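Local coordinates for protein pyruvate kinase 1 (PDB 4KCT) that transfers phosphate from phosphoenolpyruvate to ADP to give pyruvate and ATP, and also decarboxylates oxaloacetate, at residues A387-V392 with V476-H481; M397-L400 with S406-L409; L409-K412 with P418-C421; L460-A465 with R494-P499. One frame throughout, in Å; residues are numbered along the deposited sequence. Where two conformers were deposited one is given.

Interaction 1 of 4, residues A387-V392 with V476-H481. With FDP (2,6-di-O-phosphono-beta-D-fructofuranose), chain F.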
loop_
_atom_site.group_PDB
_atom_site.type_symbol
_atom_site.label_atom_id
_atom_site.label_comp_id
_atom_site.label_asym_id
_atom_site.label_seq_id
_atom_site.Cartn_x
_atom_site.Cartn_y
_atom_site.Cartn_z
ATOM N N ALA A 387 -0.466 -3.347 -19.104
ATOM C CA ALA A 387 0.395 -4.003 -18.134
ATOM C C ALA A 387 1.579 -4.709 -18.811
ATOM O O ALA A 387 2.734 -4.594 -18.346
ATOM C CB ALA A 387 -0.400 -4.971 -17.241
ATOM N N SER A 388 1.295 -5.482 -19.859
ATOM C CA SER A 388 2.354 -6.209 -20.549
ATOM C C SER A 388 3.375 -5.263 -21.189
ATOM O O SER A 388 4.566 -5.552 -21.180
ATOM C CB SER A 388 1.793 -7.224 -21.572
ATOM O OG SER A 388 1.118 -6.592 -22.651
ATOM N N ALA A 389 2.914 -4.089 -21.654
ATOM C CA ALA A 389 3.824 -3.060 -22.199
ATOM C C ALA A 389 4.809 -2.565 -21.142
ATOM O O ALA A 389 6.018 -2.403 -21.404
ATOM C CB ALA A 389 3.020 -1.886 -22.769
ATOM N N PHE A 390 4.311 -2.313 -19.942
ATOM C CA PHE A 390 5.214 -1.973 -18.857
ATOM C C PHE A 390 6.177 -3.128 -18.568
ATOM O O PHE A 390 7.359 -2.894 -18.343
ATOM C CB PHE A 390 4.428 -1.586 -17.591
ATOM C CG PHE A 390 3.820 -0.210 -17.658
ATOM C CD1 PHE A 390 4.644 0.933 -17.800
ATOM C CD2 PHE A 390 2.450 -0.040 -17.573
ATOM C CE1 PHE A 390 4.087 2.220 -17.735
ATOM C CE2 PHE A 390 1.882 1.247 -17.603
ATOM C CZ PHE A 390 2.708 2.371 -17.691
ATOM N N GLU A 391 5.662 -4.366 -18.477
ATOM C CA GLU A 391 6.546 -5.498 -18.066
ATOM C C GLU A 391 7.696 -5.709 -19.050
ATOM O O GLU A 391 8.797 -6.109 -18.650
ATOM C CB GLU A 391 5.789 -6.817 -17.921
ATOM C CG GLU A 391 4.479 -6.740 -17.171
ATOM C CD GLU A 391 4.654 -6.497 -15.701
ATOM O OE1 GLU A 391 3.658 -6.679 -14.959
ATOM O OE2 GLU A 391 5.778 -6.116 -15.277
ATOM N N VAL A 392 7.425 -5.529 -20.334
ATOM C CA VAL A 392 8.485 -5.733 -21.350
ATOM C C VAL A 392 9.168 -4.487 -21.810
ATOM O O VAL A 392 10.015 -4.556 -22.694
ATOM C CB VAL A 392 8.020 -6.471 -22.618
ATOM C CG1 VAL A 392 7.600 -7.870 -22.321
ATOM C CG2 VAL A 392 6.966 -5.671 -23.390
ATOM N N VAL A 476 9.984 -4.882 -29.102
ATOM C CA VAL A 476 8.664 -5.455 -28.833
ATOM C C VAL A 476 7.565 -4.399 -28.998
ATOM O O VAL A 476 7.687 -3.292 -28.504
ATOM C CB VAL A 476 8.573 -6.054 -27.416
ATOM C CG1 VAL A 476 7.290 -6.885 -27.273
ATOM C CG2 VAL A 476 9.773 -6.910 -27.132
ATOM N N VAL A 477 6.466 -4.777 -29.652
ATOM C CA VAL A 477 5.270 -3.931 -29.721
ATOM C C VAL A 477 4.085 -4.747 -29.221
ATOM O O VAL A 477 4.021 -5.953 -29.465
ATOM C CB VAL A 477 4.990 -3.499 -31.165
ATOM C CG1 VAL A 477 3.639 -2.797 -31.267
ATOM C CG2 VAL A 477 6.081 -2.561 -31.645
ATOM N N VAL A 478 3.214 -4.129 -28.425
ATOM C CA VAL A 478 2.022 -4.830 -27.930
ATOM C C VAL A 478 0.870 -4.538 -28.879
ATOM O O VAL A 478 0.552 -3.370 -29.137
ATOM C CB VAL A 478 1.648 -4.398 -26.490
ATOM C CG1 VAL A 478 0.393 -5.183 -26.014
ATOM C CG2 VAL A 478 2.841 -4.637 -25.540
ATOM N N VAL A 479 0.252 -5.593 -29.413
ATOM C CA VAL A 479 -0.695 -5.451 -30.533
ATOM C C VAL A 479 -2.059 -5.973 -30.090
ATOM O O VAL A 479 -2.188 -7.128 -29.695
ATOM C CB VAL A 479 -0.241 -6.260 -31.751
ATOM C CG1 VAL A 479 -1.235 -6.123 -32.910
ATOM C CG2 VAL A 479 1.166 -5.840 -32.167
ATOM N N VAL A 480 -3.076 -5.135 -30.224
ATOM C CA VAL A 480 -4.399 -5.439 -29.692
ATOM C C VAL A 480 -5.415 -5.369 -30.842
ATOM O O VAL A 480 -5.512 -4.344 -31.540
ATOM C CB VAL A 480 -4.800 -4.414 -28.611
ATOM C CG1 VAL A 480 -6.261 -4.635 -28.163
ATOM C CG2 VAL A 480 -3.824 -4.481 -27.412
ATOM N N HIS A 481 -6.166 -6.450 -31.035
ATOM C CA HIS A 481 -7.327 -6.456 -31.950
ATOM C C HIS A 481 -8.135 -7.699 -31.671
ATOM O O HIS A 481 -7.953 -8.320 -30.624
ATOM C CB HIS A 481 -6.894 -6.383 -33.430
ATOM C CG HIS A 481 -5.852 -7.416 -33.829
ATOM N ND1 HIS A 481 -6.160 -8.731 -34.059
ATOM C CD2 HIS A 481 -4.499 -7.271 -34.142
ATOM C CE1 HIS A 481 -5.036 -9.393 -34.443
ATOM N NE2 HIS A 481 -4.033 -8.503 -34.529
HETATM P P1 FDP F . -12.339 -5.417 -37.147
HETATM O O1P FDP F . -11.068 -6.240 -37.190
HETATM O O2P FDP F . -12.216 -4.145 -37.948
HETATM O O3P FDP F . -13.621 -6.202 -37.368
HETATM O O1 FDP F . -14.677 -6.573 -34.946
HETATM C C1 FDP F . -13.343 -6.870 -34.520
HETATM C C2 FDP F . -12.579 -5.561 -34.363
HETATM O O2 FDP F . -12.451 -4.840 -35.621
HETATM C C3 FDP F . -11.204 -5.749 -33.732
HETATM O O3 FDP F . -10.262 -6.290 -34.655
HETATM C C4 FDP F . -10.864 -4.312 -33.374
HETATM O O4 FDP F . -9.776 -4.203 -32.440
HETATM C C5 FDP F . -12.186 -3.845 -32.782
HETATM O O5 FDP F . -13.221 -4.686 -33.411
HETATM C C6 FDP F . -12.424 -2.370 -33.080
HETATM O O6 FDP F . -13.498 -1.924 -32.248
HETATM P P2 FDP F . -13.758 -0.333 -32.087
HETATM O O4P FDP F . -12.518 0.193 -31.344
HETATM O O5P FDP F . -13.880 0.149 -33.499
HETATM O O6P FDP F . -15.019 -0.243 -31.264
#
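Val478 meets helix 387-392 with both of its methyl groups. CG1 lies 3.7 Å from Ser388 OG in one of the two conformers of that serine. CG2 is set beside the helix backbone, 3.8 Å from Ala389 CA, and it also touches the Ala389 methyl, CB, at 3.9 Å. The valine therefore straddles two successive helix residues. Its CG1 stands anti to the backbone N (chi1 -179°), which leaves CG2 on the other branch to face Ala389. Ser388 OG does not use its polarity on the valine. In the same conformer it is hydrogen-bonded within its own helix to the carbonyl oxygen of Ala385, so it meets the strand as a small, already satisfied group.

One helical turn on, Val392 reaches Val476. Here a single pair of branches touches, Val392 CG2 to Val476 CG1 at 4.1 Å. The two side chains cross at about a right angle. No hydrogen bond joins the segments, and the fit is made by small side chains and the helix backbone. The axes of the two segments approach to 8.7 Å, consistent with the small residues between them.

The strand ends at the effector site. His481 CA lies 3.4 Å from O4 of the bound fructose 2,6-bisphosphate, and His481 NE2 is hydrogen-bonded to Arg494. Glu391 of the helix forms a salt bridge with Lys368 of a second subunit.

The helix runs nearly antiparallel to the strand, at 172°. This is the layering of an alpha/beta sandwich, here the C-terminal effector-binding domain of pyruvate kinase, with a helix laid along one face of its mixed sheet.

Interaction 2 of 4, residues M397-L400 with S406-L409. With FDP (2,6-di-O-phosphono-beta-D-fructofuranose), chain F.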
loop_
_atom_site.group_PDB
_atom_site.type_symbol
_atom_site.label_atom_id
_atom_site.label_comp_id
_atom_site.label_asym_id
_atom_site.label_seq_id
_atom_site.Cartn_x
_atom_site.Cartn_y
_atom_site.Cartn_z
ATOM N N MET A 397 2.519 0.556 -28.577
ATOM C CA MET A 397 1.408 -0.357 -28.678
ATOM C C MET A 397 0.716 -0.066 -29.993
ATOM O O MET A 397 0.854 1.029 -30.541
ATOM C CB MET A 397 0.444 -0.122 -27.515
ATOM C CG MET A 397 1.111 -0.305 -26.137
ATOM S SD MET A 397 -0.085 -0.089 -24.789
ATOM C CE MET A 397 -1.148 -1.534 -25.025
ATOM N N LEU A 398 -0.018 -1.042 -30.494
ATOM C CA LEU A 398 -0.717 -0.919 -31.758
ATOM C C LEU A 398 -2.119 -1.479 -31.534
ATOM O O LEU A 398 -2.260 -2.561 -30.963
ATOM C CB LEU A 398 0.022 -1.758 -32.822
ATOM C CG LEU A 398 -0.622 -1.956 -34.195
ATOM C CD1 LEU A 398 -0.939 -0.621 -34.822
ATOM C CD2 LEU A 398 0.377 -2.711 -35.074
ATOM N N VAL A 399 -3.151 -0.717 -31.907
ATOM C CA VAL A 399 -4.537 -1.166 -31.729
ATOM C C VAL A 399 -5.328 -0.894 -33.015
ATOM O O VAL A 399 -5.118 0.130 -33.673
ATOM C CB VAL A 399 -5.227 -0.460 -30.516
ATOM C CG1 VAL A 399 -5.224 1.074 -30.685
ATOM C CG2 VAL A 399 -6.655 -1.004 -30.283
ATOM N N LEU A 400 -6.137 -1.868 -33.434
ATOM C CA LEU A 400 -7.105 -1.636 -34.535
ATOM C C LEU A 400 -8.406 -1.093 -33.961
ATOM O O LEU A 400 -8.981 -1.690 -33.044
ATOM C CB LEU A 400 -7.389 -2.945 -35.291
ATOM C CG LEU A 400 -6.379 -3.307 -36.399
ATOM C CD1 LEU A 400 -4.953 -3.142 -35.904
ATOM C CD2 LEU A 400 -6.618 -4.735 -36.898
ATOM N N SER A 406 -11.628 1.386 -28.812
ATOM C CA SER A 406 -10.523 0.570 -28.304
ATOM C C SER A 406 -9.284 1.399 -28.075
ATOM O O SER A 406 -8.498 1.104 -27.177
ATOM C CB SER A 406 -10.175 -0.581 -29.258
ATOM O OG SER A 406 -11.312 -1.407 -29.503
ATOM N N ALA A 407 -9.058 2.408 -28.911
ATOM C CA ALA A 407 -7.884 3.272 -28.679
ATOM C C ALA A 407 -8.028 4.069 -27.387
ATOM O O ALA A 407 -7.058 4.228 -26.629
ATOM C CB ALA A 407 -7.638 4.199 -29.870
ATOM N N ARG A 408 -9.204 4.660 -27.177
ATOM C CA ARG A 408 -9.469 5.368 -25.921
ATOM C C ARG A 408 -9.373 4.447 -24.692
ATOM O O ARG A 408 -8.990 4.884 -23.612
ATOM C CB ARG A 408 -10.846 6.064 -25.969
ATOM C CG ARG A 408 -10.864 7.284 -26.911
ATOM C CD ARG A 408 -12.180 8.076 -26.783
ATOM N NE ARG A 408 -13.252 7.424 -27.517
ATOM C CZ ARG A 408 -13.479 7.575 -28.819
ATOM N NH1 ARG A 408 -12.731 8.409 -29.573
ATOM N NH2 ARG A 408 -14.425 6.861 -29.386
ATOM N N LEU A 409 -9.777 3.197 -24.854
ATOM C CA LEU A 409 -9.720 2.228 -23.766
ATOM C C LEU A 409 -8.278 1.883 -23.366
ATOM O O LEU A 409 -7.987 1.693 -22.192
ATOM C CB LEU A 409 -10.485 0.949 -24.160
ATOM C CG LEU A 409 -11.000 0.029 -23.054
ATOM C CD1 LEU A 409 -11.719 0.819 -21.934
ATOM C CD2 LEU A 409 -11.941 -1.025 -23.678
HETATM P P1 FDP F . -12.339 -5.417 -37.147
HETATM O O1P FDP F . -11.068 -6.240 -37.190
HETATM O O2P FDP F . -12.216 -4.145 -37.948
HETATM O O3P FDP F . -13.621 -6.202 -37.368
HETATM O O1 FDP F . -14.677 -6.573 -34.946
HETATM C C1 FDP F . -13.343 -6.870 -34.520
HETATM C C2 FDP F . -12.579 -5.561 -34.363
HETATM O O2 FDP F . -12.451 -4.840 -35.621
HETATM C C3 FDP F . -11.204 -5.749 -33.732
HETATM O O3 FDP F . -10.262 -6.290 -34.655
HETATM C C4 FDP F . -10.864 -4.312 -33.374
HETATM O O4 FDP F . -9.776 -4.203 -32.440
HETATM C C5 FDP F . -12.186 -3.845 -32.782
HETATM O O5 FDP F . -13.221 -4.686 -33.411
HETATM C C6 FDP F . -12.424 -2.370 -33.080
HETATM O O6 FDP F . -13.498 -1.924 -32.248
HETATM P P2 FDP F . -13.758 -0.333 -32.087
HETATM O O4P FDP F . -12.518 0.193 -31.344
HETATM O O5P FDP F . -13.880 0.149 -33.499
HETATM O O6P FDP F . -15.019 -0.243 -31.264
#
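The first half of a beta-alpha-beta unit is closed by this contact: strand 396-400 leads through a short loop into helix 405-412, which packs back on the strand beside the effector site. Val399 does the packing. Its CG2 touches Ser406 CB at 3.7 Å, and its CG1 lies 4.0 Å from Ala407 CB. One branch thus serves each of two neighbouring helix residues. With CG2 anti to the backbone N and CG1 between N and the carbonyl carbon (chi1 58°), the two methyls fork, one to each of them.

Ser406 and Leu400 also bind fructose 2,6-bisphosphate. Ser406 holds one phosphate oxygen twice. Its backbone N donates to O4P at 2.9 Å, with an N-H...O angle of 158°, and its hydroxyl OG donates to the same O4P at 2.7 Å. Ser406 OG is turned beside its own backbone N, so both donors can converge on one oxygen. At the strand end, the carbonyl oxygen of Leu400 accepts a hydrogen bond from the sugar hydroxyl O4 at 2.7 Å. Asn402 N and Thr403 N, in the connecting loop, also bind the ligand.

The phosphate that carries O4P is met by the N-H of Ser406 near the start of helix 405-412, where the helix dipole would probably favour a negative charge. Ser406 has two roles: its CB packs on Val399 while its N and OG grip the phosphate. The apolar contact should help hold these donors in place against the sheet.

Interaction 3 of 4, residues L409-K412 with P418-C421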
loop_
_atom_site.group_PDB
_atom_site.type_symbol
_atom_site.label_atom_id
_atom_site.label_comp_id
_atom_site.label_asym_id
_atom_site.label_seq_id
_atom_site.Cartn_x
_atom_site.Cartn_y
_atom_site.Cartn_z
ATOM N N LEU A 409 -9.777 3.197 -24.854
ATOM C CA LEU A 409 -9.720 2.228 -23.766
ATOM C C LEU A 409 -8.278 1.883 -23.366
ATOM O O LEU A 409 -7.987 1.693 -22.192
ATOM C CB LEU A 409 -10.485 0.949 -24.160
ATOM C CG LEU A 409 -11.000 0.029 -23.054
ATOM C CD1 LEU A 409 -11.719 0.819 -21.934
ATOM C CD2 LEU A 409 -11.941 -1.025 -23.678
ATOM N N ILE A 410 -7.395 1.769 -24.334
ATOM C CA ILE A 410 -5.963 1.629 -24.039
ATOM C C ILE A 410 -5.353 2.884 -23.428
ATOM O O ILE A 410 -4.664 2.814 -22.406
ATOM C CB ILE A 410 -5.175 1.255 -25.287
ATOM C CG1 ILE A 410 -5.610 -0.150 -25.769
ATOM C CG2 ILE A 410 -3.663 1.298 -25.005
ATOM C CD1 ILE A 410 -4.947 -0.548 -27.086
ATOM N N SER A 411 -5.677 4.042 -23.997
ATOM C CA SER A 411 -5.205 5.320 -23.426
ATOM C C SER A 411 -5.693 5.532 -21.989
ATOM O O SER A 411 -4.997 6.134 -21.163
ATOM C CB SER A 411 -5.640 6.507 -24.317
ATOM O OG SER A 411 -5.104 7.734 -23.803
ATOM N N LYS A 412 -6.870 4.997 -21.674
ATOM C CA LYS A 412 -7.418 5.135 -20.330
ATOM C C LYS A 412 -6.391 4.614 -19.290
ATOM O O LYS A 412 -6.304 5.139 -18.168
ATOM C CB LYS A 412 -8.725 4.332 -20.225
ATOM C CG LYS A 412 -9.203 4.097 -18.813
ATOM C CD LYS A 412 -10.562 3.361 -18.827
ATOM C CE LYS A 412 -11.107 3.239 -17.403
ATOM N NZ LYS A 412 -12.443 2.579 -17.393
ATOM N N PRO A 418 3.869 5.436 -27.156
ATOM C CA PRO A 418 2.833 5.799 -28.117
ATOM C C PRO A 418 1.817 4.663 -28.335
ATOM O O PRO A 418 2.163 3.461 -28.228
ATOM C CB PRO A 418 3.622 6.048 -29.413
ATOM C CG PRO A 418 4.998 6.399 -28.943
ATOM C CD PRO A 418 5.225 5.552 -27.729
ATOM N N ILE A 419 0.577 5.038 -28.573
ATOM C CA ILE A 419 -0.447 4.080 -28.989
ATOM C C ILE A 419 -0.771 4.333 -30.461
ATOM O O ILE A 419 -1.438 5.319 -30.810
ATOM C CB ILE A 419 -1.735 4.288 -28.206
ATOM C CG1 ILE A 419 -1.481 4.196 -26.700
ATOM C CG2 ILE A 419 -2.827 3.306 -28.672
ATOM C CD1 ILE A 419 -2.678 4.682 -25.894
ATOM N N ILE A 420 -0.238 3.487 -31.332
ATOM C CA ILE A 420 -0.558 3.579 -32.745
ATOM C C ILE A 420 -1.920 2.959 -33.012
ATOM O O ILE A 420 -2.151 1.809 -32.669
ATOM C CB ILE A 420 0.497 2.832 -33.582
ATOM C CG1 ILE A 420 1.891 3.460 -33.336
ATOM C CG2 ILE A 420 0.125 2.872 -35.067
ATOM C CD1 ILE A 420 3.027 2.620 -33.874
ATOM N N CYS A 421 -2.845 3.747 -33.556
ATOM C CA CYS A 421 -4.155 3.244 -33.858
ATOM C C CYS A 421 -4.327 3.196 -35.384
ATOM O O CYS A 421 -4.265 4.248 -36.071
ATOM C CB CYS A 421 -5.228 4.143 -33.253
ATOM S SG CYS A 421 -6.913 3.667 -33.760
#
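Ile410 is the first residue of segment 409-412 to meet strand 419-423. Its CG2 branch lies 3.6 Å from Ile419 CD1 and 4.0 Å from Ile419 CG1. The two isoleucines slide past each other in opposite directions, so the branch methyl of one rests alongside the extended arm of the other. The Ile410 side chain also touches Val399 of the neighbouring strand and Val386 of helix 377-392.

Ser411 follows. It offers its backbone as much as its side chain: Ile419 CD1 is 3.6 Å from Ser411 CA and 3.8 Å from Ser411 CB. The serine hydroxyl is engaged elsewhere. With OG anti to the backbone N (chi1 -176°), it is hydrogen-bonded to the carbonyl oxygen of Arg436 and so satisfied.

Ile419 is extended, with chi2 168°, and this carries CD1 out to the helix backbone. The contact closes the second half of the beta-alpha-beta unit. It is buried, and no hydrogen bond crosses it. Across the two segments it rests on van der Waals packing and on the burial of aliphatic groups.

Interaction 4 of 4, residues L460-A465 with R494-P499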
loop_
_atom_site.group_PDB
_atom_site.type_symbol
_atom_site.label_atom_id
_atom_site.label_comp_id
_atom_site.label_asym_id
_atom_site.label_seq_id
_atom_site.Cartn_x
_atom_site.Cartn_y
_atom_site.Cartn_z
ATOM N N LEU A 460 0.481 -2.296 -41.752
ATOM C CA LEU A 460 0.492 -0.844 -41.920
ATOM C C LEU A 460 0.959 -0.175 -40.631
ATOM O O LEU A 460 1.841 0.716 -40.642
ATOM C CB LEU A 460 -0.916 -0.348 -42.292
ATOM C CG LEU A 460 -1.118 1.128 -42.657
ATOM C CD1 LEU A 460 -0.359 1.483 -43.940
ATOM C CD2 LEU A 460 -2.617 1.405 -42.831
ATOM N N GLY A 461 0.398 -0.634 -39.507
ATOM C CA GLY A 461 0.742 -0.097 -38.196
ATOM C C GLY A 461 2.194 -0.304 -37.816
ATOM O O GLY A 461 2.842 0.606 -37.285
ATOM N N LEU A 462 2.708 -1.502 -38.062
ATOM C CA LEU A 462 4.115 -1.804 -37.738
ATOM C C LEU A 462 5.095 -1.061 -38.667
ATOM O O LEU A 462 6.160 -0.602 -38.233
ATOM C CB LEU A 462 4.361 -3.317 -37.796
ATOM C CG LEU A 462 3.649 -4.140 -36.700
ATOM C CD1 LEU A 462 3.909 -5.643 -36.848
ATOM C CD2 LEU A 462 4.000 -3.658 -35.297
ATOM N N ASP A 463 4.716 -0.905 -39.927
ATOM C CA ASP A 463 5.519 -0.104 -40.872
ATOM C C ASP A 463 5.531 1.348 -40.452
ATOM O O ASP A 463 6.570 2.019 -40.504
ATOM C CB ASP A 463 4.958 -0.211 -42.286
ATOM C CG ASP A 463 5.317 -1.531 -42.963
ATOM O OD1 ASP A 463 6.162 -2.289 -42.423
ATOM O OD2 ASP A 463 4.656 -1.872 -43.957
ATOM N N PHE A 464 4.377 1.829 -40.002
ATOM C CA PHE A 464 4.277 3.188 -39.506
ATOM C C PHE A 464 5.152 3.404 -38.276
ATOM O O PHE A 464 5.877 4.392 -38.198
ATOM C CB PHE A 464 2.819 3.555 -39.235
ATOM C CG PHE A 464 2.622 4.951 -38.738
ATOM C CD1 PHE A 464 2.452 6.011 -39.638
ATOM C CD2 PHE A 464 2.441 5.193 -37.380
ATOM C CE1 PHE A 464 2.150 7.297 -39.184
ATOM C CE2 PHE A 464 2.161 6.474 -36.918
ATOM C CZ PHE A 464 2.025 7.532 -37.822
ATOM N N ALA A 465 5.119 2.471 -37.326
ATOM C CA ALA A 465 5.990 2.573 -36.146
ATOM C C ALA A 465 7.466 2.721 -36.532
ATOM O O ALA A 465 8.213 3.451 -35.876
ATOM C CB ALA A 465 5.810 1.363 -35.216
ATOM N N ARG A 494 -1.190 -9.449 -28.305
ATOM C CA ARG A 494 0.006 -10.241 -28.724
ATOM C C ARG A 494 1.224 -9.359 -28.465
ATOM O O ARG A 494 1.166 -8.158 -28.718
ATOM C CB ARG A 494 -0.016 -10.496 -30.233
ATOM C CG ARG A 494 -1.116 -11.404 -30.722
ATOM C CD ARG A 494 -0.900 -11.713 -32.178
ATOM N NE ARG A 494 -1.325 -10.639 -33.070
ATOM C CZ ARG A 494 -0.878 -10.526 -34.318
ATOM N NH1 ARG A 494 0.017 -11.400 -34.778
ATOM N NH2 ARG A 494 -1.391 -9.628 -35.130
ATOM N N LEU A 495 2.341 -9.964 -28.099
ATOM C CA LEU A 495 3.626 -9.267 -28.137
ATOM C C LEU A 495 4.347 -9.694 -29.393
ATOM O O LEU A 495 4.580 -10.874 -29.588
ATOM C CB LEU A 495 4.492 -9.633 -26.932
ATOM C CG LEU A 495 3.923 -9.412 -25.531
ATOM C CD1 LEU A 495 5.012 -9.084 -24.508
ATOM C CD2 LEU A 495 2.840 -8.375 -25.525
ATOM N N ILE A 496 4.700 -8.731 -30.233
ATOM C CA ILE A 496 5.342 -9.011 -31.511
ATOM C C ILE A 496 6.676 -8.270 -31.564
ATOM O O ILE A 496 6.755 -7.114 -31.145
ATOM C CB ILE A 496 4.439 -8.538 -32.659
ATOM C CG1 ILE A 496 3.190 -9.419 -32.705
ATOM C CG2 ILE A 496 5.170 -8.608 -34.002
ATOM C CD1 ILE A 496 2.125 -8.890 -33.640
ATOM N N TYR A 497 7.728 -8.946 -32.010
ATOM C CA TYR A 497 8.985 -8.268 -32.316
ATOM C C TYR A 497 8.937 -7.684 -33.726
ATOM O O TYR A 497 8.638 -8.395 -34.686
ATOM C CB TYR A 497 10.163 -9.243 -32.238
ATOM C CG TYR A 497 10.505 -9.647 -30.863
ATOM C CD1 TYR A 497 9.981 -10.811 -30.312
ATOM C CD2 TYR A 497 11.321 -8.848 -30.071
ATOM C CE1 TYR A 497 10.291 -11.183 -29.017
ATOM C CE2 TYR A 497 11.593 -9.179 -28.766
ATOM C CZ TYR A 497 11.092 -10.350 -28.243
ATOM O OH TYR A 497 11.435 -10.710 -26.964
ATOM N N LEU A 498 9.365 -6.441 -33.870
ATOM C CA LEU A 498 9.428 -5.834 -35.193
ATOM C C LEU A 498 10.444 -6.533 -36.036
ATOM O O LEU A 498 11.564 -6.772 -35.583
ATOM C CB LEU A 498 9.785 -4.373 -35.105
ATOM C CG LEU A 498 8.640 -3.478 -34.718
ATOM C CD1 LEU A 498 9.189 -2.081 -34.524
ATOM C CD2 LEU A 498 7.581 -3.485 -35.796
ATOM N N PRO A 499 10.035 -6.939 -37.241
ATOM C CA PRO A 499 10.933 -7.600 -38.192
ATOM C C PRO A 499 11.916 -6.605 -38.819
ATOM O O PRO A 499 11.716 -5.371 -38.781
ATOM C CB PRO A 499 9.974 -8.155 -39.252
ATOM C CG PRO A 499 8.770 -7.270 -39.189
ATOM C CD PRO A 499 8.669 -6.756 -37.776
ATOM O OXT PRO A 499 12.965 -7.012 -39.317
#
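Leu462 and Leu498 make the main contact between helix 455-467 and the chain end. Their CD2 methyls meet at 3.6 Å. The Leu498 methyl also sits against the base of the other side chain, with CD2 3.8 Å from Leu462 CB. The two side chains cross obliquely.

Both leucines have the same shape. In each, CG lies anti to the carbonyl carbon and beside the backbone N (chi1 -68° in Leu462, -79° in Leu498), and chi2 is near 180°. In Leu498 this conformation swings the methyl back to the helix, although its CB does not point there. The other branch of Leu462 turns to the strand, where CD1 lies 4.3 Å from Ile496 CG2.

Ile496 serves a second group with its longer arm. Its CD1 sits over the centre of the Arg494 guanidinium, 3.4 Å above the plane. That leaves the arginine nitrogens for bonding around the rim. NH1 forms a salt bridge with Asp483 of a second subunit, and NH2 is hydrogen-bonded to His481. The strand itself pairs antiparallel with one of that subunit, so the sheet continues across the interface.

No hydrogen bond crosses between the helix and segment 494-499. Three branched aliphatic residues hold them together by dispersion and by the hydrophobic effect. With a methyl over the guanidinium face, the two polar partners of Arg494 probably fix the rotation of that group.

In the fold
All four interactions set helices against one mixed sheet, in the strand order 438-442, 419-423, 396-400, 476-481, 492-497. Interactions 2 and 3 share Leu409 and helix 405-412, and their centres are only 4 Å apart. Interaction 1 joins interaction 2 through backbone pairing, with Val478 O 2.8 Å from Leu398 N. It joins interaction 4 in the same way, with Val477 N 2.8 Å from Ile496 O. Interactions 2 and 4 meet where Leu398 CD2 packs on Leu462 CD2 at 3.8 Å. Interactions 1 and 2 both touch fructose 2,6-bisphosphate. In interaction 3 the side chain of Ile410 is about 8 Å from the bound fructose 2,6-bisphosphate. Pyruvate and magnesium lie in the separate barrel domain.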